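Side-chain contact in alkane monooxygenase (Geobacillus thermodenitrificans, PDB 3B9O), which belongs to the luciferase-like monooxygenase family of TIM-barrel proteins and holds flavin mononucleotide in its pocket: residues A[240-245]-A[411-416]. Numbering follows the deposited sequence.
Sequences HAECVF and TYREKL. With FMN (flavin mononucleotide), chain C.
Glu242 and Arg413 meet because their torsions send them across one another: the glutamate leaves with CG anti to its own carbonyl carbon (chi1 -54°) and runs extended to its carboxylate, while the arginine bends at chi2 and chi3, which turns its guanidinium toward the Glu242 carboxylate. The two side chains cross at about a right angle, yet their flat ends are nearly coplanar. Arg413 NH1 gives a hydrogen bond of 2.8 Å to Glu242 OE2, and the pair forms a salt bridge; the oxygen is approached on its syn side, somewhat out of the carboxylate plane, but lies in the guanidinium plane. The second branch, OE1, is less surely placed and adds at most a weak bond. This pair illustrates how a buried charge is satisfied from several directions. Glu242 OE2 also accepts from Ile224 N, and Arg413 NH2 reaches the carbonyls of Thr221 and Tyr422, so both charged groups are fixed by backbone as well as by each other. Alongside, the contact turns apolar, with Cys243 SG 3.6 Å from Leu416 CD1. The same methyl rests over one face of the Tyr412 ring, offset toward its rim. Thr411 and Glu414 form a capping box at the helix start: Glu414 N donates to Thr411 OG1 (3.3 Å), and Thr411 N to Glu414 OE1 (2.9 Å). Beyond Cys243 the strand leads to flavin mononucleotide, whose C7M sits over the centre of the Phe245 ring, 3.4 Å above its plane. The short C-terminal helix 412-417 thus lies against the start of barrel strand 243-246, which runs parallel between strands 223-227 and 276-285; Tyr412 and Leu416 also touch strands 223-227 and 6-12.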
ATOM      1  N   HIS A 240       2.778  -9.220 -11.873  1.00 17.59           N
ATOM      2  CA  HIS A 240       1.571  -9.461 -11.058  1.00 18.33           C
ATOM      3  C   HIS A 240       0.704  -8.253 -10.756  1.00 15.25           C
ATOM      4  O   HIS A 240      -0.510  -8.390 -10.625  1.00 17.90           O
ATOM      5  CB  HIS A 240       1.987  -9.977  -9.679  1.00 17.02           C
ATOM      6  CG  HIS A 240       2.678 -11.299  -9.700  1.00 19.21           C
ATOM      7  ND1 HIS A 240       2.000 -12.499  -9.800  1.00 17.98           N
ATOM      8  CD2 HIS A 240       3.990 -11.614  -9.571  1.00 16.95           C
ATOM      9  CE1 HIS A 240       2.867 -13.498  -9.754  1.00 17.76           C
ATOM     10  NE2 HIS A 240       4.084 -12.986  -9.633  1.00 20.52           N
ATOM     11  N   ALA A 241       1.329  -7.103 -10.522  1.00  9.91           N
ATOM     12  CA  ALA A 241       0.616  -5.968  -9.923  1.00 13.97           C
ATOM     13  C   ALA A 241      -0.413  -5.290 -10.849  1.00 16.21           C
ATOM     14  O   ALA A 241      -0.143  -5.018 -12.041  1.00 13.61           O
ATOM     15  CB  ALA A 241       1.607  -4.937  -9.388  1.00 11.93           C
ATOM     16  N   GLU A 242      -1.586  -5.028 -10.293  1.00 12.96           N
ATOM     17  CA  GLU A 242      -2.553  -4.154 -10.951  1.00 14.51           C
ATOM     18  C   GLU A 242      -2.302  -2.672 -10.601  1.00 14.32           C
ATOM     19  O   GLU A 242      -2.646  -1.763 -11.399  1.00 14.54           O
ATOM     20  CB  GLU A 242      -3.977  -4.528 -10.541  1.00 13.96           C
ATOM     21  CG  GLU A 242      -4.347  -5.966 -10.754  1.00 18.07           C
ATOM     22  CD  GLU A 242      -5.748  -6.221 -10.255  1.00 16.53           C
ATOM     23  OE1 GLU A 242      -6.708  -5.903 -11.001  1.00 19.41           O
ATOM     24  OE2 GLU A 242      -5.871  -6.749  -9.124  1.00 15.49           O
ATOM     25  N   CYS A 243      -1.744  -2.423  -9.416  1.00 11.83           N
ATOM     26  CA  CYS A 243      -1.346  -1.080  -9.031  1.00  9.96           C
ATOM     27  C   CYS A 243       0.035  -1.097  -8.400  1.00 20.13           C
ATOM     28  O   CYS A 243       0.325  -1.959  -7.559  1.00 17.80           O
ATOM     29  CB  CYS A 243      -2.346  -0.485  -8.016  1.00 17.51           C
ATOM     30  SG  CYS A 243      -4.055  -0.464  -8.611  1.00 20.41           S
ATOM     31  N   VAL A 244       0.881  -0.129  -8.779  1.00 16.28           N
ATOM     32  CA  VAL A 244       2.255  -0.085  -8.289  1.00 15.25           C
ATOM     33  C   VAL A 244       2.464   1.195  -7.508  1.00 13.55           C
ATOM     34  O   VAL A 244       2.111   2.260  -7.979  1.00 15.88           O
ATOM     35  CB  VAL A 244       3.292  -0.221  -9.455  1.00 16.49           C
ATOM     36  CG1 VAL A 244       4.702  -0.341  -8.916  1.00 18.88           C
ATOM     37  CG2 VAL A 244       2.949  -1.412 -10.344  1.00 17.63           C
ATOM     38  N   PHE A 245       2.989   1.071  -6.285  1.00 16.73           N
ATOM     39  CA  PHE A 245       3.332   2.225  -5.446  1.00 17.68           C
ATOM     40  C   PHE A 245       4.852   2.464  -5.651  1.00 17.05           C
ATOM     41  O   PHE A 245       5.689   1.736  -5.131  1.00 22.55           O
ATOM     42  CB  PHE A 245       2.951   1.886  -3.980  1.00 22.37           C
ATOM     43  CG  PHE A 245       3.190   3.002  -2.951  1.00 30.70           C
ATOM     44  CD1 PHE A 245       3.175   2.675  -1.576  1.00 16.20           C
ATOM     45  CD2 PHE A 245       3.452   4.341  -3.317  1.00 34.63           C
ATOM     46  CE1 PHE A 245       3.403   3.681  -0.592  1.00 25.58           C
ATOM     47  CE2 PHE A 245       3.670   5.365  -2.325  1.00 20.45           C
ATOM     48  CZ  PHE A 245       3.655   5.015  -0.971  1.00 28.16           C
ATOM     49  N   THR A 411     -17.273  -2.988  -7.442  1.00 12.78           N
ATOM     50  CA  THR A 411     -16.087  -3.388  -6.691  1.00 14.50           C
ATOM     51  C   THR A 411     -14.940  -2.359  -6.842  1.00 18.68           C
ATOM     52  O   THR A 411     -14.960  -1.464  -7.717  1.00 14.60           O
ATOM     53  CB  THR A 411     -15.594  -4.760  -7.215  1.00 13.33           C
ATOM     54  OG1 THR A 411     -15.289  -4.625  -8.600  1.00 14.84           O
ATOM     55  CG2 THR A 411     -16.651  -5.845  -7.049  1.00 13.54           C
ATOM     56  N   TYR A 412     -13.931  -2.481  -5.991  1.00 14.25           N
ATOM     57  CA  TYR A 412     -12.747  -1.626  -6.129  1.00 12.36           C
ATOM     58  C   TYR A 412     -12.077  -1.844  -7.503  1.00 14.39           C
ATOM     59  O   TYR A 412     -11.654  -0.870  -8.157  1.00 14.12           O
ATOM     60  CB  TYR A 412     -11.772  -1.904  -4.962  1.00 11.82           C
ATOM     61  CG  TYR A 412     -10.528  -1.038  -4.945  1.00 10.57           C
ATOM     62  CD1 TYR A 412     -10.571   0.311  -5.339  1.00 14.31           C
ATOM     63  CD2 TYR A 412      -9.308  -1.555  -4.492  1.00 16.68           C
ATOM     64  CE1 TYR A 412      -9.401   1.110  -5.342  1.00 12.20           C
ATOM     65  CE2 TYR A 412      -8.130  -0.745  -4.445  1.00 17.54           C
ATOM     66  CZ  TYR A 412      -8.199   0.577  -4.864  1.00 19.35           C
ATOM     67  OH  TYR A 412      -7.065   1.362  -4.843  1.00 17.31           O
ATOM     68  N   ARG A 413     -11.978  -3.087  -7.966  1.00 13.80           N
ATOM     69  CA  ARG A 413     -11.367  -3.288  -9.297  1.00 18.49           C
ATOM     70  C   ARG A 413     -12.129  -2.511 -10.395  1.00 15.91           C
ATOM     71  O   ARG A 413     -11.525  -1.950 -11.330  1.00 15.80           O
ATOM     72  CB  ARG A 413     -11.193  -4.777  -9.661  1.00 14.10           C
ATOM     73  CG  ARG A 413     -10.531  -4.997 -11.071  1.00 16.32           C
ATOM     74  CD  ARG A 413      -9.436  -6.062 -11.082  1.00 30.61           C
ATOM     75  NE  ARG A 413      -9.977  -7.172 -10.430  1.00 28.63           N
ATOM     76  CZ  ARG A 413      -9.537  -7.945  -9.430  1.00 22.27           C
ATOM     77  NH1 ARG A 413      -8.323  -8.017  -8.872  1.00 18.09           N
ATOM     78  NH2 ARG A 413     -10.451  -8.785  -9.053  1.00 17.06           N
ATOM     79  N   GLU A 414     -13.444  -2.457 -10.267  1.00 17.40           N
ATOM     80  CA  GLU A 414     -14.258  -1.678 -11.229  1.00 13.67           C
ATOM     81  C   GLU A 414     -14.053  -0.159 -11.111  1.00 15.94           C
ATOM     82  O   GLU A 414     -14.020   0.539 -12.134  1.00 16.32           O
ATOM     83  CB  GLU A 414     -15.716  -2.051 -11.085  1.00 14.21           C
ATOM     84  CG  GLU A 414     -16.035  -3.443 -11.618  1.00 13.08           C
ATOM     85  CD  GLU A 414     -17.420  -3.886 -11.201  1.00 24.08           C
ATOM     86  OE1 GLU A 414     -17.630  -4.194 -10.015  1.00 20.98           O
ATOM     87  OE2 GLU A 414     -18.305  -3.903 -12.079  1.00 23.01           O
ATOM     88  N   LYS A 415     -13.866   0.337  -9.885  1.00 16.51           N
ATOM     89  CA  LYS A 415     -13.530   1.746  -9.636  1.00 25.28           C
ATOM     90  C   LYS A 415     -12.196   2.106 -10.294  1.00 25.10           C
ATOM     91  O   LYS A 415     -11.985   3.261 -10.728  1.00 20.31           O
ATOM     92  CB  LYS A 415     -13.527   2.060  -8.128  1.00 17.29           C
ATOM     93  CG  LYS A 415     -14.942   2.051  -7.572  1.00 25.00           C
ATOM     94  CD  LYS A 415     -14.989   1.641  -6.092  1.00 25.00           C
ATOM     95  CE  LYS A 415     -16.255   2.242  -5.386  1.00 22.86           C
ATOM     96  NZ  LYS A 415     -17.465   1.556  -5.822  1.00 21.06           N
ATOM     97  N   LEU A 416     -11.329   1.107 -10.424  1.00 14.17           N
ATOM     98  CA  LEU A 416     -10.005   1.316 -11.017  1.00 18.14           C
ATOM     99  C   LEU A 416     -10.002   1.105 -12.549  1.00 21.73           C
ATOM    100  O   LEU A 416      -9.396   1.885 -13.270  1.00 18.45           O
ATOM    101  CB  LEU A 416      -8.945   0.388 -10.377  1.00 17.90           C
ATOM    102  CG  LEU A 416      -8.437   0.669  -8.953  1.00 16.92           C
ATOM    103  CD1 LEU A 416      -7.683  -0.536  -8.396  1.00 13.40           C
ATOM    104  CD2 LEU A 416      -7.534   1.921  -8.985  1.00 17.06           C
TER
HETATM  105  N1  FMN C 441       7.865  -2.740   3.012  1.00 55.89           N
HETATM  106  C2  FMN C 441       7.144  -3.202   4.060  1.00 87.73           C
HETATM  107  O2  FMN C 441       7.583  -4.211   4.686  1.00 53.32           O
HETATM  108  N3  FMN C 441       5.978  -2.557   4.388  1.00 53.06           N
HETATM  109  C4  FMN C 441       5.531  -1.472   3.678  1.00 58.29           C
HETATM  110  O4  FMN C 441       4.461  -0.908   3.989  1.00 56.77           O
HETATM  111  C4A FMN C 441       6.271  -0.996   2.585  1.00 44.69           C
HETATM  112  N5  FMN C 441       5.882   0.075   1.829  1.00 53.21           N
HETATM  113  C5A FMN C 441       6.662   0.500   0.784  1.00 66.26           C
HETATM  114  C6  FMN C 441       6.299   1.605  -0.009  1.00 52.67           C
HETATM  115  C7  FMN C 441       7.108   2.018  -1.086  1.00 41.13           C
HETATM  116  C7M FMN C 441       6.734   3.207  -1.946  1.00 65.89           C
HETATM  117  C8  FMN C 441       8.273   1.326  -1.380  1.00 62.37           C
HETATM  118  C8M FMN C 441       9.152   1.761  -2.530  1.00 56.28           C
HETATM  119  C9  FMN C 441       8.649   0.227  -0.598  1.00 40.44           C
HETATM  120  C9A FMN C 441       7.856  -0.192   0.485  1.00 71.07           C
HETATM  121  N10 FMN C 441       8.225  -1.258   1.240  1.00 83.50           N
HETATM  122  C10 FMN C 441       7.464  -1.662   2.278  1.00 70.05           C
HETATM  123  C1' FMN C 441       9.464  -2.014   0.961  1.00 64.74           C
HETATM  124  C2' FMN C 441       9.130  -3.266   0.131  1.00 60.62           C
HETATM  125  O2' FMN C 441       7.723  -3.378  -0.084  1.00 43.14           O
HETATM  126  C3' FMN C 441       9.623  -4.601   0.714  1.00 60.97           C
HETATM  127  O3' FMN C 441       9.319  -4.754   2.118  1.00 46.02           O
HETATM  128  C4' FMN C 441      11.092  -4.916   0.353  1.00 72.58           C
HETATM  129  O4' FMN C 441      11.870  -5.238   1.510  1.00 84.09           O
HETATM  130  C5' FMN C 441      11.817  -3.805  -0.414  1.00 65.18           C
HETATM  131  O5' FMN C 441      11.599  -4.109  -1.786  1.00 47.04           O
HETATM  132  P   FMN C 441      12.651  -3.753  -2.947  1.00 51.81           P
HETATM  133  O1P FMN C 441      14.011  -4.061  -2.341  1.00 71.81           O
HETATM  134  O2P FMN C 441      12.216  -4.654  -4.064  1.00 30.75           O
HETATM  135  O3P FMN C 441      12.512  -2.264  -3.202  1.00 63.87           O